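Local coordinates for Rho guanine nucleotide exchange factor TIAM2 (Mus musculus, PDB 3A8P), which activates Rac1 by stimulating GDP-GTP exchange, coupling extracellular laminin signals to the cytoskeleton and neurite growth, and carries this PHCCEx module for membrane binding, at residues A[22-27]-A[32-37]; A[91-96]-A[101-106]. All blocks are in the same frame, centred on the assembly; numbering follows the deposited sequence.

Contact 1 (A[22-27]-A[32-37]); sequences LVTLQK and ELVARR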
ATOM      1  N   LEU A  22      10.562   5.311   6.409  1.00 30.73           N
ATOM      2  CA  LEU A  22       9.701   5.541   7.565  1.00 32.51           C
ATOM      3  C   LEU A  22       9.354   4.306   8.393  1.00 32.38           C
ATOM      4  O   LEU A  22       9.443   4.330   9.622  1.00 33.48           O
ATOM      5  CB  LEU A  22       8.402   6.215   7.104  1.00 32.93           C
ATOM      6  CG  LEU A  22       7.389   6.604   8.180  1.00 33.81           C
ATOM      7  CD1 LEU A  22       8.028   7.594   9.140  1.00 34.93           C
ATOM      8  CD2 LEU A  22       6.154   7.211   7.531  1.00 34.23           C
ATOM      9  N   VAL A  23       8.940   3.240   7.725  1.00 32.21           N
ATOM     10  CA  VAL A  23       8.560   2.018   8.413  1.00 32.00           C
ATOM     11  C   VAL A  23       9.198   0.807   7.749  1.00 34.15           C
ATOM     12  O   VAL A  23       9.383   0.782   6.530  1.00 30.64           O
ATOM     13  CB  VAL A  23       7.020   1.822   8.392  1.00 31.99           C
ATOM     14  CG1 VAL A  23       6.652   0.502   9.057  1.00 31.23           C
ATOM     15  CG2 VAL A  23       6.329   2.984   9.105  1.00 32.09           C
ATOM     16  N   THR A  24       9.535  -0.195   8.556  1.00 36.24           N
ATOM     17  CA  THR A  24      10.126  -1.418   8.036  1.00 40.03           C
ATOM     18  C   THR A  24       9.608  -2.630   8.806  1.00 42.50           C
ATOM     19  O   THR A  24       9.189  -2.518   9.956  1.00 42.25           O
ATOM     20  CB  THR A  24      11.667  -1.392   8.121  1.00 40.65           C
ATOM     21  OG1 THR A  24      12.187  -2.560   7.474  1.00 42.05           O
ATOM     22  CG2 THR A  24      12.132  -1.381   9.574  1.00 40.79           C
ATOM     23  N   LEU A  25       9.641  -3.787   8.158  1.00 47.36           N
ATOM     24  CA  LEU A  25       9.171  -5.029   8.757  1.00 53.03           C
ATOM     25  C   LEU A  25      10.338  -5.784   9.387  1.00 56.32           C
ATOM     26  O   LEU A  25      11.195  -6.318   8.682  1.00 57.43           O
ATOM     27  CB  LEU A  25       8.510  -5.890   7.679  1.00 53.80           C
ATOM     28  CG  LEU A  25       7.830  -7.196   8.084  1.00 54.99           C
ATOM     29  CD1 LEU A  25       6.676  -6.905   9.030  1.00 55.68           C
ATOM     30  CD2 LEU A  25       7.328  -7.905   6.839  1.00 53.61           C
ATOM     31  N   GLN A  26      10.373  -5.820  10.714  1.00 59.79           N
ATOM     32  CA  GLN A  26      11.443  -6.509  11.430  1.00 64.33           C
ATOM     33  C   GLN A  26      11.126  -7.979  11.696  1.00 65.75           C
ATOM     34  O   GLN A  26       9.980  -8.412  11.547  1.00 65.43           O
ATOM     35  CB  GLN A  26      11.725  -5.800  12.754  1.00 64.56           C
ATOM     36  CG  GLN A  26      12.256  -4.389  12.588  1.00 67.64           C
ATOM     37  CD  GLN A  26      13.548  -4.334  11.788  1.00 68.03           C
ATOM     38  OE1 GLN A  26      13.588  -4.728  10.623  1.00 69.83           O
ATOM     39  NE2 GLN A  26      14.613  -3.842  12.413  1.00 68.44           N
ATOM     40  N   LYS A  27      12.150  -8.742  12.080  1.00 67.92           N
ATOM     41  CA  LYS A  27      11.973 -10.159  12.380  1.00 69.44           C
ATOM     42  C   LYS A  27      10.760 -10.270  13.284  1.00 70.41           C
ATOM     43  O   LYS A  27      10.442  -9.324  14.008  1.00 71.27           O
ATOM     44  CB  LYS A  27      13.208 -10.727  13.090  1.00 70.01           C
ATOM     45  CG  LYS A  27      14.444 -10.841  12.206  1.00 70.80           C
ATOM     46  CD  LYS A  27      14.159 -11.666  10.954  1.00 72.15           C
ATOM     47  CE  LYS A  27      13.663 -13.061  11.302  1.00 72.34           C
ATOM     48  NZ  LYS A  27      13.298 -13.843  10.089  1.00 72.86           N
ATOM     49  N   GLU A  32       7.936  -1.517  12.528  1.00 43.75           N
ATOM     50  CA  GLU A  32       8.605  -0.608  13.444  1.00 44.89           C
ATOM     51  C   GLU A  32       9.118   0.606  12.685  1.00 43.06           C
ATOM     52  O   GLU A  32       9.449   0.516  11.506  1.00 42.14           O
ATOM     53  CB  GLU A  32       9.773  -1.302  14.154  1.00 47.59           C
ATOM     54  CG  GLU A  32      11.055  -1.373  13.345  1.00 54.46           C
ATOM     55  CD  GLU A  32      12.250  -1.795  14.187  1.00 59.79           C
ATOM     56  OE1 GLU A  32      13.365  -1.892  13.627  1.00 61.79           O
ATOM     57  OE2 GLU A  32      12.076  -2.030  15.405  1.00 61.34           O
ATOM     58  N   LEU A  33       9.171   1.746  13.360  1.00 44.45           N
ATOM     59  CA  LEU A  33       9.673   2.959  12.732  1.00 46.00           C
ATOM     60  C   LEU A  33      11.167   2.791  12.506  1.00 47.58           C
ATOM     61  O   LEU A  33      11.876   2.296  13.380  1.00 48.44           O
ATOM     62  CB  LEU A  33       9.427   4.167  13.631  1.00 45.22           C
ATOM     63  CG  LEU A  33       7.972   4.597  13.798  1.00 46.87           C
ATOM     64  CD1 LEU A  33       7.886   5.765  14.767  1.00 47.36           C
ATOM     65  CD2 LEU A  33       7.405   4.991  12.441  1.00 47.81           C
ATOM     66  N   VAL A  34      11.642   3.182  11.329  1.00 48.75           N
ATOM     67  CA  VAL A  34      13.060   3.077  11.020  1.00 50.13           C
ATOM     68  C   VAL A  34      13.802   4.040  11.939  1.00 51.86           C
ATOM     69  O   VAL A  34      13.380   5.181  12.124  1.00 51.18           O
ATOM     70  CB  VAL A  34      13.344   3.450   9.556  1.00 49.37           C
ATOM     71  CG1 VAL A  34      14.838   3.370   9.281  1.00 49.94           C
ATOM     72  CG2 VAL A  34      12.582   2.520   8.628  1.00 47.84           C
ATOM     73  N   ALA A  35      14.901   3.572  12.520  1.00 54.15           N
ATOM     74  CA  ALA A  35      15.685   4.396  13.431  1.00 57.84           C
ATOM     75  C   ALA A  35      16.758   5.202  12.707  1.00 60.06           C
ATOM     76  O   ALA A  35      17.355   4.724  11.741  1.00 60.58           O
ATOM     77  CB  ALA A  35      16.326   3.520  14.497  1.00 57.22           C
ATOM     78  N   ARG A  36      16.988   6.426  13.181  1.00 62.31           N
ATOM     79  CA  ARG A  36      17.998   7.316  12.610  1.00 63.90           C
ATOM     80  C   ARG A  36      17.622   7.799  11.206  1.00 63.59           C
ATOM     81  O   ARG A  36      18.470   8.226  10.425  1.00 64.17           O
ATOM     82  CB  ARG A  36      19.371   6.601  12.646  1.00 65.87           C
ATOM     83  CG  ARG A  36      20.215   6.558  11.367  1.00 69.08           C
ATOM     84  CD  ARG A  36      19.684   5.551  10.349  1.00 71.76           C
ATOM     85  NE  ARG A  36      20.686   5.176   9.350  1.00 73.47           N
ATOM     86  CZ  ARG A  36      21.291   6.026   8.523  1.00 74.78           C
ATOM     87  NH1 ARG A  36      22.188   5.576   7.653  1.00 74.70           N
ATOM     88  NH2 ARG A  36      21.007   7.322   8.562  1.00 75.51           N
ATOM     89  N   ARG A  37      16.328   7.762  10.906  1.00 62.76           N
ATOM     90  CA  ARG A  37      15.844   8.191   9.598  1.00 61.67           C
ATOM     91  C   ARG A  37      15.954   9.705   9.413  1.00 59.81           C
ATOM     92  O   ARG A  37      15.615  10.476  10.310  1.00 59.89           O
ATOM     93  CB  ARG A  37      14.389   7.742   9.405  1.00 62.91           C
ATOM     94  CG  ARG A  37      13.396   8.362  10.373  1.00 64.78           C
ATOM     95  CD  ARG A  37      11.998   7.790  10.167  1.00 67.58           C
ATOM     96  NE  ARG A  37      10.984   8.502  10.947  1.00 70.52           N
ATOM     97  CZ  ARG A  37      10.933   8.536  12.277  1.00 71.32           C
ATOM     98  NH1 ARG A  37      11.839   7.891  13.001  1.00 72.32           N
ATOM     99  NH2 ARG A  37       9.972   9.220  12.884  1.00 71.31           N
TER
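Leu22 brings its CD1 methyl obliquely against the guanidinium of Arg37, 3.6 Å from NE, and the aliphatic CD of the arginine also touches this methyl. The plane of that guanidinium is held from within its own segment, where NH1 donates to Val34 O at 3.2 Å and the acceptor is tilted out of the guanidinium plane. At the far end the Gln26 amide and the Glu32 carboxylate are turned 40° apart, with NE2 of Gln26 only 2.6 Å from OE1 of Glu32; other atoms of the two side chains crowd so closely that the details of this meeting are doubtful. The backbone between these ends is a worked example of an antiparallel hairpin: Thr24 and Glu32 form a hydrogen-bonded pair, Thr24 N to Glu32 O and Glu32 N to Thr24 O both measuring 3.0 Å, and Val23 faces Leu33 in the neighbouring non-hydrogen-bonded pair. It belongs to the PH domain, whose strand 11-26 pairs here with strand 30-33 and elsewhere with strand 40-47. Leu22 and Val23 together sit opposite Val101 as a classic beta bulge on the other edge of the strand. On the hairpin side Leu22 O accepts Val34 N, with the donor 51° above the carbonyl plane. On the face of Val23, its CG2 packs against CD2 of Leu33 at 4.0 Å. On the face of Thr24, a chi1 of -174° sends OG1 anti to the backbone nitrogen, where it hydrogen-bonds to Asp100, and leaves the CG2 methyl on the side of Glu32, reaching its CG at 3.9 Å. The same methyl also meets CG2 of Val34, whose side chain leans on Pro21 as the segment leaves the strand.

Contact 2 (A[91-96]-A[101-106]); sequences VFCLSN and VYLFQA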
ATOM      1  N   VAL A  91       5.124  16.297  -0.224  1.00 24.11           N
ATOM      2  CA  VAL A  91       5.544  14.994   0.261  1.00 24.25           C
ATOM      3  C   VAL A  91       4.567  13.912  -0.204  1.00 23.29           C
ATOM      4  O   VAL A  91       3.358  14.147  -0.268  1.00 24.30           O
ATOM      5  CB  VAL A  91       5.576  14.947   1.812  1.00 24.61           C
ATOM      6  CG1 VAL A  91       5.826  13.512   2.278  1.00 22.30           C
ATOM      7  CG2 VAL A  91       6.646  15.893   2.360  1.00 21.91           C
ATOM      8  N   PHE A  92       5.092  12.750  -0.575  1.00 21.05           N
ATOM      9  CA  PHE A  92       4.238  11.626  -0.929  1.00 21.90           C
ATOM     10  C   PHE A  92       4.817  10.389  -0.269  1.00 24.44           C
ATOM     11  O   PHE A  92       5.996  10.365   0.110  1.00 23.40           O
ATOM     12  CB  PHE A  92       4.046  11.422  -2.446  1.00 22.51           C
ATOM     13  CG  PHE A  92       5.308  11.228  -3.238  1.00 23.49           C
ATOM     14  CD1 PHE A  92       5.987  12.323  -3.768  1.00 23.81           C
ATOM     15  CD2 PHE A  92       5.741   9.942  -3.575  1.00 24.70           C
ATOM     16  CE1 PHE A  92       7.071  12.144  -4.634  1.00 21.46           C
ATOM     17  CE2 PHE A  92       6.822   9.749  -4.438  1.00 23.94           C
ATOM     18  CZ  PHE A  92       7.488  10.853  -4.972  1.00 25.48           C
ATOM     19  N   CYS A  93       3.986   9.365  -0.131  1.00 24.45           N
ATOM     20  CA  CYS A  93       4.388   8.161   0.566  1.00 25.34           C
ATOM     21  C   CYS A  93       4.197   6.881  -0.225  1.00 25.17           C
ATOM     22  O   CYS A  93       3.114   6.609  -0.733  1.00 25.02           O
ATOM     23  CB  CYS A  93       3.592   8.080   1.877  1.00 26.62           C
ATOM     24  SG  CYS A  93       4.074   6.749   2.989  1.00 30.65           S
ATOM     25  N   LEU A  94       5.261   6.092  -0.325  1.00 26.03           N
ATOM     26  CA  LEU A  94       5.177   4.819  -1.027  1.00 25.62           C
ATOM     27  C   LEU A  94       5.284   3.661  -0.048  1.00 26.94           C
ATOM     28  O   LEU A  94       6.199   3.610   0.774  1.00 27.03           O
ATOM     29  CB  LEU A  94       6.286   4.679  -2.073  1.00 24.17           C
ATOM     30  CG  LEU A  94       6.194   3.387  -2.905  1.00 25.36           C
ATOM     31  CD1 LEU A  94       6.744   3.631  -4.300  1.00 26.67           C
ATOM     32  CD2 LEU A  94       6.945   2.250  -2.207  1.00 26.25           C
ATOM     33  N   SER A  95       4.324   2.748  -0.126  1.00 26.12           N
ATOM     34  CA  SER A  95       4.338   1.556   0.707  1.00 26.67           C
ATOM     35  C   SER A  95       4.431   0.409  -0.295  1.00 25.51           C
ATOM     36  O   SER A  95       3.597   0.301  -1.202  1.00 24.53           O
ATOM     37  CB  SER A  95       3.063   1.453   1.569  1.00 25.48           C
ATOM     38  OG  SER A  95       1.876   1.615   0.822  1.00 25.62           O
ATOM     39  N   ASN A  96       5.466  -0.417  -0.162  1.00 27.52           N
ATOM     40  CA  ASN A  96       5.646  -1.531  -1.090  1.00 29.99           C
ATOM     41  C   ASN A  96       4.860  -2.751  -0.635  1.00 31.77           C
ATOM     42  O   ASN A  96       4.041  -2.666   0.277  1.00 30.71           O
ATOM     43  CB  ASN A  96       7.132  -1.898  -1.238  1.00 31.50           C
ATOM     44  CG  ASN A  96       7.781  -2.277   0.083  1.00 33.01           C
ATOM     45  OD1 ASN A  96       7.149  -2.875   0.951  1.00 34.19           O
ATOM     46  ND2 ASN A  96       9.054  -1.939   0.232  1.00 33.90           N
ATOM     47  N   VAL A 101       7.568   1.245   4.236  1.00 25.93           N
ATOM     48  CA  VAL A 101       6.929   2.517   3.925  1.00 26.42           C
ATOM     49  C   VAL A 101       8.031   3.566   3.761  1.00 28.00           C
ATOM     50  O   VAL A 101       8.982   3.607   4.546  1.00 25.81           O
ATOM     51  CB  VAL A 101       5.952   2.947   5.044  1.00 26.37           C
ATOM     52  CG1 VAL A 101       5.255   4.245   4.665  1.00 22.25           C
ATOM     53  CG2 VAL A 101       4.914   1.840   5.276  1.00 24.37           C
ATOM     54  N   TYR A 102       7.899   4.395   2.730  1.00 26.63           N
ATOM     55  CA  TYR A 102       8.892   5.423   2.429  1.00 28.09           C
ATOM     56  C   TYR A 102       8.264   6.785   2.178  1.00 27.07           C
ATOM     57  O   TYR A 102       7.133   6.884   1.703  1.00 25.12           O
ATOM     58  CB  TYR A 102       9.677   5.033   1.174  1.00 29.82           C
ATOM     59  CG  TYR A 102      10.320   3.669   1.240  1.00 30.30           C
ATOM     60  CD1 TYR A 102      11.577   3.494   1.817  1.00 32.09           C
ATOM     61  CD2 TYR A 102       9.662   2.551   0.739  1.00 30.66           C
ATOM     62  CE1 TYR A 102      12.166   2.234   1.890  1.00 32.38           C
ATOM     63  CE2 TYR A 102      10.236   1.291   0.812  1.00 31.97           C
ATOM     64  CZ  TYR A 102      11.487   1.137   1.387  1.00 32.97           C
ATOM     65  OH  TYR A 102      12.047  -0.119   1.464  1.00 34.86           O
ATOM     66  N   LEU A 103       9.016   7.832   2.493  1.00 26.74           N
ATOM     67  CA  LEU A 103       8.569   9.191   2.264  1.00 25.08           C
ATOM     68  C   LEU A 103       9.440   9.796   1.174  1.00 24.71           C
ATOM     69  O   LEU A 103      10.627   9.485   1.073  1.00 25.89           O
ATOM     70  CB  LEU A 103       8.687  10.025   3.538  1.00 23.40           C
ATOM     71  CG  LEU A 103       7.675   9.709   4.641  1.00 24.31           C
ATOM     72  CD1 LEU A 103       7.902  10.662   5.807  1.00 24.20           C
ATOM     73  CD2 LEU A 103       6.253   9.840   4.111  1.00 21.06           C
ATOM     74  N   PHE A 104       8.829  10.640   0.355  1.00 24.26           N
ATOM     75  CA  PHE A 104       9.504  11.336  -0.732  1.00 25.07           C
ATOM     76  C   PHE A 104       8.987  12.771  -0.761  1.00 26.09           C
ATOM     77  O   PHE A 104       7.854  13.037  -0.363  1.00 26.70           O
ATOM     78  CB  PHE A 104       9.169  10.705  -2.092  1.00 25.17           C
ATOM     79  CG  PHE A 104       9.778   9.355  -2.319  1.00 25.99           C
ATOM     80  CD1 PHE A 104      11.088   9.236  -2.772  1.00 25.39           C
ATOM     81  CD2 PHE A 104       9.034   8.198  -2.108  1.00 24.05           C
ATOM     82  CE1 PHE A 104      11.650   7.986  -3.016  1.00 26.43           C
ATOM     83  CE2 PHE A 104       9.585   6.940  -2.347  1.00 25.93           C
ATOM     84  CZ  PHE A 104      10.894   6.834  -2.803  1.00 25.99           C
ATOM     85  N   GLN A 105       9.813  13.699  -1.225  1.00 26.00           N
ATOM     86  CA  GLN A 105       9.373  15.075  -1.354  1.00 27.02           C
ATOM     87  C   GLN A 105       9.692  15.512  -2.769  1.00 26.92           C
ATOM     88  O   GLN A 105      10.860  15.587  -3.153  1.00 28.11           O
ATOM     89  CB  GLN A 105      10.076  16.004  -0.366  1.00 29.06           C
ATOM     90  CG  GLN A 105       9.783  17.480  -0.679  1.00 31.20           C
ATOM     91  CD  GLN A 105      10.416  18.445   0.304  1.00 30.64           C
ATOM     92  OE1 GLN A 105      11.508  18.207   0.807  1.00 30.74           O
ATOM     93  NE2 GLN A 105       9.732  19.556   0.565  1.00 31.36           N
ATOM     94  N   ALA A 106       8.647  15.772  -3.547  1.00 25.08           N
ATOM     95  CA  ALA A 106       8.800  16.199  -4.924  1.00 21.98           C
ATOM     96  C   ALA A 106       9.204  17.671  -4.945  1.00 23.12           C
ATOM     97  O   ALA A 106       9.387  18.279  -3.893  1.00 21.84           O
ATOM     98  CB  ALA A 106       7.502  16.000  -5.671  1.00 23.64           C
TER
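Phe92 receives the CB of Phe104 over one face of its ring, a CH-pi contact with that carbon 3.4 Å from the Phe92 ring centroid. The two rings are near parallel, 20° apart, but slid until they barely overlap. Ala106 CB touches the edge of the Phe92 ring, and Leu94 CB meets the edge of Phe104 at its CE2. With chi1 at 57°, Phe92 CG stands between its own backbone nitrogen and carbonyl carbon, which tips the ring over the partner strand. Farther along, Leu94 CD2 lies beside CD2 of Tyr102 at 4.0 Å, while Asn96 ND2 approaches the tyrosine ring edge in plane, its amide held by OD1 accepting from Cys98 N and Asp100 N. Two hydrogen-bonded pairs set this register: Phe92 N reaches Phe104 O at 2.8 Å, and Tyr102 N reaches Leu94 O at 2.7 Å, each answered by a return bond. Replacing Phe92 with an alanine removes the ring face on which Phe104 CB rests, and is likely to open a gap beside Leu112. Farther out, Phe19 meets the Phe104 ring and Ile119 backs Leu94. The Phe92 and Phe104 face is apolar and aromatic, consistent with a PH-domain core over which helix 109-130 packs.

In the fold
Contacts 1 and 2 lie in series along the chain, each a hairpin, yet they share one antiparallel sheet because strand 11-26 is the neighbour of strand 101-105. Their centres are 14 Å apart, and the seam between them runs through Val101: Leu22 N lies 3.0 Å from Val101 O, and Val23 O lies 3.0 Å from Val101 N, both probable hydrogen bonds. Leu22 CD2 adds packing on Leu103 CG at 4.1 Å. Contact 1 is on the surface and contact 2 is buried. Helix 236-245, part of the CC-Ex region, reaches contact 2 at Cys93, Ser95 and Val101, tying the PH sheet to the rest of the membrane-binding PHCCEx module.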